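Local coordinates for S12 family peptidase (Streptomyces sp. 82F2, PDB 3WWX), which probably hydrolyses amide bonds with D-stereospecificity, as a serine amidohydrolase of peptidase family S12 with a beta-lactamase-type fold, at residues F58-I72 with V173-I186. Residues are numbered along the deposited sequence; the frame is centred on the assembly and turned at random.
Sequences FTATVLLQLQAEGRI and VTGRPYGKAVENRI
The guanidinium of Arg185 has Leu66 CD2 over one face, 3.4 Å from NH2, while Gln65 and Glu69 meet its edge. It grips the Glu69 carboxylate end-on with two nitrogens: NH2 meets OE1 on the syn side, whereas NH1 reaches OE2 (2.8 Å) from above the carboxylate plane. NH1 also donates to Gln65 OE1 (2.9 Å, N-H...O 163°), with the amide plane turned 63° from the guanidinium. Extended from CG to NE, the Arg185 chain runs alongside Gln65 in the opposite direction and brings its head to Glu69, just past the C-terminal end of helix 58-68. Arg71, bent at chi3, lays its guanidinium over the same Leu66 methyl and holds three waters at its edge; one is shared with Arg185 NH2, two lead to the carbonyls of Val173 and Thr174. The two arginines approach to 3.4 Å between Arg71 NH1 and Arg185 NH2, a proximity probably eased by Glu69, whose OE1 also takes a weak bond from Arg71.

Below this charged cluster, Val62 fits as a knob among Ala181, Val182, Arg185 and Ile186, its CG1 3.7 Å from Ala181 CB. Ile186 CG2 meets the edge of the Phe58 ring, which stacks on Phe250 of helix 244-255. Leu66 and Val173 meet tip to tip. Helices 58-68 and 178-186 cross at 79°, with axes 9.7 Å apart: a steep knob-into-hole crossing within the helical part of the beta-lactamase-type fold.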
loop_
_atom_site.group_PDB
_atom_site.type_symbol
_atom_site.label_atom_id
_atom_site.label_comp_id
_atom_site.label_asym_id
_atom_site.label_seq_id
_atom_site.Cartn_x
_atom_site.Cartn_y
_atom_site.Cartn_z
ATOM N N PHE A 58 -2.316 -0.167 -6.694
ATOM C CA PHE A 58 -2.278 0.576 -7.953
ATOM C C PHE A 58 -1.222 -0.015 -8.888
ATOM O O PHE A 58 -1.467 -0.250 -10.068
ATOM C CB PHE A 58 -2.002 2.057 -7.704
ATOM C CG PHE A 58 -3.133 2.779 -7.018
ATOM C CD1 PHE A 58 -3.238 2.767 -5.633
ATOM C CD2 PHE A 58 -4.079 3.477 -7.741
ATOM C CE1 PHE A 58 -4.269 3.434 -4.977
ATOM C CE2 PHE A 58 -5.128 4.141 -7.077
ATOM C CZ PHE A 58 -5.210 4.127 -5.708
ATOM N N THR A 59 -0.031 -0.257 -8.367
ATOM C CA THR A 59 1.037 -0.849 -9.150
ATOM C C THR A 59 0.646 -2.201 -9.744
ATOM O O THR A 59 0.859 -2.451 -10.952
ATOM C CB THR A 59 2.286 -0.971 -8.259
ATOM O OG1 THR A 59 2.631 0.342 -7.809
ATOM C CG2 THR A 59 3.455 -1.604 -8.988
ATOM N N ALA A 60 0.051 -3.068 -8.921
ATOM C CA ALA A 60 -0.400 -4.383 -9.401
ATOM C C ALA A 60 -1.485 -4.259 -10.456
ATOM O O ALA A 60 -1.490 -5.012 -11.429
ATOM C CB ALA A 60 -0.882 -5.240 -8.254
ATOM N N THR A 61 -2.402 -3.325 -10.271
ATOM C CA THR A 61 -3.490 -3.133 -11.237
ATOM C C THR A 61 -2.930 -2.787 -12.611
ATOM O O THR A 61 -3.372 -3.323 -13.617
ATOM C CB THR A 61 -4.464 -2.043 -10.762
ATOM O OG1 THR A 61 -5.088 -2.464 -9.543
ATOM C CG2 THR A 61 -5.578 -1.798 -11.796
ATOM N N VAL A 62 -1.941 -1.918 -12.658
ATOM C CA VAL A 62 -1.339 -1.550 -13.943
ATOM C C VAL A 62 -0.735 -2.772 -14.612
ATOM O O VAL A 62 -0.938 -2.998 -15.806
ATOM C CB VAL A 62 -0.282 -0.458 -13.768
ATOM C CG1 VAL A 62 0.522 -0.265 -15.050
ATOM C CG2 VAL A 62 -0.938 0.831 -13.342
ATOM N N LEU A 63 0.012 -3.588 -13.869
ATOM C CA LEU A 63 0.639 -4.755 -14.478
ATOM C C LEU A 63 -0.395 -5.750 -14.955
ATOM O O LEU A 63 -0.198 -6.400 -15.980
ATOM C CB LEU A 63 1.615 -5.425 -13.523
ATOM C CG LEU A 63 2.948 -4.701 -13.530
ATOM C CD1 LEU A 63 3.720 -5.054 -12.285
ATOM C CD2 LEU A 63 3.755 -5.066 -14.779
ATOM N N LEU A 64 -1.495 -5.887 -14.224
ATOM C CA LEU A 64 -2.564 -6.771 -14.687
ATOM C C LEU A 64 -3.252 -6.245 -15.946
ATOM O O LEU A 64 -3.616 -7.041 -16.819
ATOM C CB LEU A 64 -3.549 -7.034 -13.538
ATOM C CG LEU A 64 -2.995 -8.018 -12.500
ATOM C CD1 LEU A 64 -3.673 -7.833 -11.148
ATOM C CD2 LEU A 64 -3.176 -9.457 -12.986
ATOM N N GLN A 65 -3.415 -4.939 -16.062
ATOM C CA GLN A 65 -3.899 -4.373 -17.314
ATOM C C GLN A 65 -2.929 -4.643 -18.448
ATOM O O GLN A 65 -3.351 -5.018 -19.546
ATOM C CB GLN A 65 -4.150 -2.879 -17.194
ATOM C CG GLN A 65 -5.319 -2.496 -16.295
ATOM C CD GLN A 65 -5.692 -1.049 -16.457
ATOM O OE1 GLN A 65 -4.942 -0.259 -17.034
ATOM N NE2 GLN A 65 -6.874 -0.679 -15.967
ATOM N N LEU A 66 -1.639 -4.449 -18.212
ATOM C CA LEU A 66 -0.663 -4.671 -19.276
ATOM C C LEU A 66 -0.681 -6.123 -19.737
ATOM O O LEU A 66 -0.548 -6.400 -20.931
ATOM C CB LEU A 66 0.744 -4.246 -18.831
ATOM C CG LEU A 66 0.923 -2.750 -18.569
ATOM C CD1 LEU A 66 2.248 -2.514 -17.860
ATOM C CD2 LEU A 66 0.843 -1.947 -19.878
ATOM N N GLN A 67 -0.874 -7.051 -18.803
ATOM C CA GLN A 67 -0.981 -8.458 -19.161
ATOM C C GLN A 67 -2.246 -8.697 -19.996
ATOM O O GLN A 67 -2.215 -9.464 -20.972
ATOM C CB GLN A 67 -0.952 -9.370 -17.931
ATOM C CG GLN A 67 -1.211 -10.835 -18.289
ATOM C CD GLN A 67 -1.075 -11.784 -17.131
ATOM O OE1 GLN A 67 -0.137 -12.590 -17.077
ATOM N NE2 GLN A 67 -2.023 -11.722 -16.200
ATOM N N ALA A 68 -3.347 -8.069 -19.605
ATOM C CA ALA A 68 -4.621 -8.192 -20.329
ATOM C C ALA A 68 -4.504 -7.635 -21.745
ATOM O O ALA A 68 -5.249 -8.050 -22.637
ATOM C CB ALA A 68 -5.707 -7.471 -19.587
ATOM N N GLU A 69 -3.583 -6.696 -21.950
ATOM C CA GLU A 69 -3.351 -6.101 -23.262
ATOM C C GLU A 69 -2.357 -6.935 -24.082
ATOM O O GLU A 69 -2.004 -6.554 -25.203
ATOM C CB GLU A 69 -2.877 -4.643 -23.118
ATOM C CG GLU A 69 -3.948 -3.731 -22.521
ATOM C CD GLU A 69 -3.458 -2.344 -22.109
ATOM O OE1 GLU A 69 -2.274 -2.019 -22.326
ATOM O OE2 GLU A 69 -4.281 -1.578 -21.571
ATOM N N GLY A 70 -1.908 -8.052 -23.514
ATOM C CA GLY A 70 -0.986 -8.967 -24.170
ATOM C C GLY A 70 0.435 -8.448 -24.260
ATOM O O GLY A 70 1.200 -8.871 -25.132
ATOM N N ARG A 71 0.810 -7.547 -23.346
ATOM C CA ARG A 71 2.116 -6.884 -23.411
ATOM C C ARG A 71 3.162 -7.509 -22.485
ATOM O O ARG A 71 4.366 -7.244 -22.603
ATOM C CB ARG A 71 1.965 -5.391 -23.126
ATOM C CG ARG A 71 1.074 -4.699 -24.168
ATOM C CD ARG A 71 0.701 -3.289 -23.801
ATOM N NE ARG A 71 1.851 -2.396 -23.820
ATOM C CZ ARG A 71 1.778 -1.089 -23.604
ATOM N NH1 ARG A 71 0.601 -0.527 -23.355
ATOM N NH2 ARG A 71 2.881 -0.347 -23.625
ATOM N N ILE A 72 2.693 -8.350 -21.583
ATOM C CA ILE A 72 3.550 -9.061 -20.653
ATOM C C ILE A 72 2.801 -10.262 -20.103
ATOM O O ILE A 72 1.582 -10.220 -19.970
ATOM C CB ILE A 72 3.996 -8.129 -19.497
ATOM C CG1 ILE A 72 4.829 -8.887 -18.474
ATOM C CG2 ILE A 72 2.766 -7.492 -18.827
ATOM C CD1 ILE A 72 5.640 -7.968 -17.546
ATOM N N VAL A 173 7.965 -2.107 -19.902
ATOM C CA VAL A 173 6.860 -2.440 -20.803
ATOM C C VAL A 173 6.320 -1.210 -21.529
ATOM O O VAL A 173 6.060 -1.265 -22.741
ATOM C CB VAL A 173 5.703 -3.159 -20.057
ATOM C CG1 VAL A 173 4.499 -3.378 -20.969
ATOM C CG2 VAL A 173 6.168 -4.482 -19.479
ATOM N N THR A 174 6.135 -0.107 -20.806
ATOM C CA THR A 174 5.445 1.065 -21.332
ATOM C C THR A 174 6.375 2.119 -21.939
ATOM O O THR A 174 5.910 2.977 -22.695
ATOM C CB THR A 174 4.611 1.779 -20.240
ATOM O OG1 THR A 174 5.489 2.293 -19.224
ATOM C CG2 THR A 174 3.579 0.847 -19.638
ATOM N N GLY A 175 7.662 2.079 -21.596
ATOM C CA GLY A 175 8.597 3.122 -22.003
ATOM C C GLY A 175 8.446 4.453 -21.294
ATOM O O GLY A 175 9.057 5.444 -21.692
ATOM N N ARG A 176 7.650 4.493 -20.223
ATOM C CA ARG A 176 7.461 5.723 -19.457
ATOM C C ARG A 176 7.496 5.395 -17.959
ATOM O O ARG A 176 7.263 4.259 -17.586
ATOM C CB ARG A 176 6.107 6.359 -19.770
ATOM C CG ARG A 176 5.845 6.705 -21.243
ATOM C CD ARG A 176 4.572 7.516 -21.376
ATOM N NE ARG A 176 4.758 8.893 -20.925
ATOM C CZ ARG A 176 3.770 9.746 -20.655
ATOM N NH1 ARG A 176 2.499 9.375 -20.775
ATOM N NH2 ARG A 176 4.062 10.977 -20.255
ATOM N N PRO A 177 7.775 6.396 -17.112
ATOM C CA PRO A 177 7.766 6.131 -15.669
ATOM C C PRO A 177 6.434 5.548 -15.199
ATOM O O PRO A 177 5.374 5.875 -15.744
ATOM C CB PRO A 177 8.023 7.511 -15.069
ATOM C CG PRO A 177 8.789 8.250 -16.147
ATOM C CD PRO A 177 8.121 7.799 -17.403
ATOM N N TYR A 178 6.489 4.668 -14.203
ATOM C CA TYR A 178 5.302 3.907 -13.813
ATOM C C TYR A 178 4.163 4.829 -13.349
ATOM O O TYR A 178 2.982 4.497 -13.519
ATOM C CB TYR A 178 5.643 2.855 -12.733
ATOM C CG TYR A 178 5.420 3.375 -11.351
ATOM C CD1 TYR A 178 6.355 4.159 -10.734
ATOM C CD2 TYR A 178 4.213 3.139 -10.696
ATOM C CE1 TYR A 178 6.112 4.717 -9.458
ATOM C CE2 TYR A 178 3.968 3.666 -9.437
ATOM C CZ TYR A 178 4.921 4.450 -8.834
ATOM O OH TYR A 178 4.646 4.971 -7.595
ATOM N N GLY A 179 4.496 5.978 -12.770
ATOM C CA GLY A 179 3.489 6.901 -12.270
ATOM C C GLY A 179 2.568 7.386 -13.373
ATOM O O GLY A 179 1.395 7.652 -13.141
ATOM N N LYS A 180 3.111 7.534 -14.571
ATOM C CA LYS A 180 2.292 7.980 -15.695
ATOM C C LYS A 180 1.233 6.928 -16.016
ATOM O O LYS A 180 0.107 7.266 -16.380
ATOM C CB LYS A 180 3.159 8.264 -16.927
ATOM C CG LYS A 180 4.198 9.330 -16.736
ATOM C CD LYS A 180 3.606 10.715 -16.515
ATOM C CE LYS A 180 4.702 11.781 -16.484
ATOM N NZ LYS A 180 5.641 11.584 -15.338
ATOM N N ALA A 181 1.564 5.654 -15.839
ATOM C CA ALA A 181 0.606 4.578 -16.079
ATOM C C ALA A 181 -0.505 4.606 -15.020
ATOM O O ALA A 181 -1.690 4.463 -15.322
ATOM C CB ALA A 181 1.305 3.217 -16.085
ATOM N N VAL A 182 -0.130 4.824 -13.764
ATOM C CA VAL A 182 -1.114 4.951 -12.701
ATOM C C VAL A 182 -2.045 6.127 -12.977
ATOM O O VAL A 182 -3.264 6.002 -12.841
ATOM C CB VAL A 182 -0.423 5.094 -11.327
ATOM C CG1 VAL A 182 -1.432 5.380 -10.253
ATOM C CG2 VAL A 182 0.331 3.840 -11.003
ATOM N N GLU A 183 -1.481 7.257 -13.391
ATOM C CA GLU A 183 -2.272 8.445 -13.685
ATOM C C GLU A 183 -3.248 8.192 -14.822
ATOM O O GLU A 183 -4.430 8.472 -14.700
ATOM C CB GLU A 183 -1.351 9.622 -14.039
ATOM C CG GLU A 183 -0.600 10.114 -12.844
ATOM C CD GLU A 183 0.548 11.051 -13.170
ATOM O OE1 GLU A 183 0.793 11.317 -14.366
ATOM O OE2 GLU A 183 1.217 11.519 -12.218
ATOM N N ASN A 184 -2.749 7.641 -15.918
ATOM C CA ASN A 184 -3.558 7.538 -17.120
ATOM C C ASN A 184 -4.541 6.382 -17.119
ATOM O O ASN A 184 -5.614 6.471 -17.733
ATOM C CB ASN A 184 -2.641 7.497 -18.339
ATOM C CG ASN A 184 -1.954 8.823 -18.566
ATOM O OD1 ASN A 184 -2.467 9.874 -18.173
ATOM N ND2 ASN A 184 -0.785 8.789 -19.185
ATOM N N ARG A 185 -4.201 5.309 -16.414
ATOM C CA ARG A 185 -5.041 4.121 -16.382
ATOM C C ARG A 185 -5.999 4.070 -15.202
ATOM O O ARG A 185 -6.974 3.334 -15.244
ATOM C CB ARG A 185 -4.175 2.869 -16.343
ATOM C CG ARG A 185 -3.352 2.668 -17.595
ATOM C CD ARG A 185 -2.289 1.593 -17.427
ATOM N NE ARG A 185 -1.662 1.332 -18.715
ATOM C CZ ARG A 185 -2.128 0.458 -19.600
ATOM N NH1 ARG A 185 -3.182 -0.298 -19.321
ATOM N NH2 ARG A 185 -1.512 0.325 -20.772
ATOM N N ILE A 186 -5.698 4.804 -14.137
ATOM C CA ILE A 186 -6.497 4.706 -12.918
ATOM C C ILE A 186 -6.988 6.061 -12.423
ATOM O O ILE A 186 -8.188 6.250 -12.265
ATOM C CB ILE A 186 -5.744 3.949 -11.778
ATOM C CG1 ILE A 186 -5.293 2.565 -12.259
ATOM C CG2 ILE A 186 -6.638 3.807 -10.545
ATOM C CD1 ILE A 186 -4.351 1.827 -11.298
HETATM O O HOH W 1 -8.259 1.863 -17.040
HETATM O O HOH W 2 4.464 -3.106 -24.615
HETATM O O HOH W 3 0.394 2.056 -22.342
HETATM O O HOH W 4 3.015 2.467 -23.721
#